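Local coordinates for protein type I site-specific restriction-modification system, R (Restriction) subunit (Vibrio vulnificus, PDB 3H1T) that probably binds and hydrolyses ATP to move DNA through a type I restriction enzyme, as its HsdR subunit, here a fragment with two helicase-like domains, at residues 531-534 against 535-539. Numbering follows the deposited sequence.
Sequences SEFK and QIVGR
From S531 O to Q535 N, E532 O to I536 N and F533 O to V537 N, successive i to i+4 hydrogen bonds join 531-534 to 535-539 as the last turns of one α-helix. The F533 O to V537 N bond is the straightest, at 2.9 Å and 175° at the hydrogen. The next, G538 N to K534 O, is equally short but bent to 135°, its donor standing above the carbonyl plane as the helix gives way to a turn. Glycine suits the close approach to K534 O here.

Methyl CG2 of V537 sits over one face of the F533 ring, towards its rim, 3.9 Å from the ring centroid and 3.6 Å from F533 CE2, a CH-π contact. A chi1 of -179° puts that ring beside the carbonyl carbon, on the side of the next turn, where CG2 reaches it. F565 also meets the ring. The end of I536 crosses E532, with CD1 4.0 Å from E532 CG, while V521, L523 and F445 make this the apolar side of the helix, turned to the sheet.

The helix is the crossover of a β-α-β unit between strands 518-524 and 552-556 in the second RecA-like domain, and Q535, G538 and R539 fit the Q-x-x-G-R signature of helicase motif VI, which in superfamily 2 relatives borders the ATP cleft. S531 OG hydrogen-bonds D345, and S531 touches H312, both from the first RecA-like domain, consistent with a helix facing that cleft. Q535 lays CB and CG against S531 O, CG at 3.2 Å, and its extended chain meets T510 and T511.

Charged ends leave the helix for partners in the same chain. E532 OE2 forms a salt bridge with R525 and a hydrogen bond with Q507; the long K534 chain carries NZ to salt bridges with D567 and D571, which probably offset burial of its charge. R539 folds back instead, its NE giving a nearly straight 2.8 Å bond to Q535 O that lies in the guanidinium plane.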
loop_
_atom_site.group_PDB
_atom_site.type_symbol
_atom_site.label_atom_id
_atom_site.label_comp_id
_atom_site.label_asym_id
_atom_site.label_seq_id
_atom_site.Cartn_x
_atom_site.Cartn_y
_atom_site.Cartn_z
ATOM N N SER A 531 1.784 13.493 -6.947
ATOM C CA SER A 531 0.972 12.290 -7.135
ATOM C C SER A 531 1.482 11.485 -8.321
ATOM O O SER A 531 1.589 10.266 -8.245
ATOM C CB SER A 531 -0.505 12.647 -7.352
ATOM O OG SER A 531 -1.098 13.125 -6.148
ATOM N N GLU A 532 1.817 12.178 -9.408
ATOM C CA GLU A 532 2.323 11.522 -10.614
ATOM C C GLU A 532 3.680 10.909 -10.351
ATOM O O GLU A 532 3.953 9.812 -10.795
ATOM C CB GLU A 532 2.434 12.507 -11.788
ATOM C CG GLU A 532 3.102 11.908 -13.033
ATOM C CD GLU A 532 2.936 12.750 -14.296
ATOM O OE1 GLU A 532 3.594 13.807 -14.435
ATOM O OE2 GLU A 532 2.135 12.347 -15.161
ATOM N N PHE A 533 4.529 11.621 -9.624
ATOM C CA PHE A 533 5.852 11.107 -9.325
ATOM C C PHE A 533 5.764 9.769 -8.585
ATOM O O PHE A 533 6.412 8.791 -8.955
ATOM C CB PHE A 533 6.642 12.109 -8.474
ATOM C CG PHE A 533 8.030 11.650 -8.146
ATOM C CD1 PHE A 533 9.065 11.795 -9.068
ATOM C CD2 PHE A 533 8.305 11.057 -6.910
ATOM C CE1 PHE A 533 10.367 11.349 -8.762
ATOM C CE2 PHE A 533 9.593 10.614 -6.591
ATOM C CZ PHE A 533 10.630 10.760 -7.520
ATOM N N LYS A 534 4.955 9.745 -7.532
ATOM C CA LYS A 534 4.785 8.543 -6.728
ATOM C C LYS A 534 4.154 7.382 -7.484
ATOM O O LYS A 534 4.388 6.220 -7.151
ATOM C CB LYS A 534 3.961 8.850 -5.480
ATOM C CG LYS A 534 4.688 9.749 -4.484
ATOM C CD LYS A 534 4.156 9.588 -3.069
ATOM C CE LYS A 534 4.680 10.693 -2.135
ATOM N NZ LYS A 534 6.163 10.686 -1.903
ATOM N N GLN A 535 3.337 7.693 -8.484
ATOM C CA GLN A 535 2.706 6.666 -9.295
ATOM C C GLN A 535 3.783 6.054 -10.182
ATOM O O GLN A 535 3.814 4.840 -10.398
ATOM C CB GLN A 535 1.604 7.265 -10.173
ATOM C CG GLN A 535 0.305 7.568 -9.447
ATOM C CD GLN A 535 -0.702 8.262 -10.346
ATOM O OE1 GLN A 535 -1.787 8.649 -9.910
ATOM N NE2 GLN A 535 -0.348 8.418 -11.615
ATOM N N ILE A 536 4.670 6.900 -10.692
ATOM C CA ILE A 536 5.741 6.439 -11.552
ATOM C C ILE A 536 6.646 5.527 -10.744
ATOM O O ILE A 536 6.885 4.375 -11.131
ATOM C CB ILE A 536 6.524 7.631 -12.149
ATOM C CG1 ILE A 536 5.665 8.316 -13.222
ATOM C CG2 ILE A 536 7.826 7.164 -12.759
ATOM C CD1 ILE A 536 6.246 9.604 -13.757
ATOM N N VAL A 537 7.110 6.025 -9.601
ATOM C CA VAL A 537 7.984 5.246 -8.725
ATOM C C VAL A 537 7.326 3.941 -8.244
ATOM O O VAL A 537 8.000 2.934 -8.025
ATOM C CB VAL A 537 8.427 6.110 -7.505
ATOM C CG1 VAL A 537 9.225 5.287 -6.518
ATOM C CG2 VAL A 537 9.281 7.265 -7.993
ATOM N N GLY A 538 6.000 3.959 -8.114
ATOM C CA GLY A 538 5.277 2.780 -7.684
ATOM C C GLY A 538 5.170 1.704 -8.751
ATOM O O GLY A 538 4.546 0.663 -8.529
ATOM N N ARG A 539 5.754 1.944 -9.917
ATOM C CA ARG A 539 5.704 0.944 -10.970
ATOM C C ARG A 539 6.665 -0.179 -10.634
ATOM O O ARG A 539 6.512 -1.314 -11.103
ATOM C CB ARG A 539 6.107 1.528 -12.327
ATOM C CG ARG A 539 5.078 2.434 -12.979
ATOM C CD ARG A 539 3.681 1.861 -12.835
ATOM N NE ARG A 539 2.981 2.484 -11.716
ATOM C CZ ARG A 539 1.847 2.034 -11.190
ATOM N NH1 ARG A 539 1.268 0.946 -11.673
ATOM N NH2 ARG A 539 1.287 2.679 -10.175
#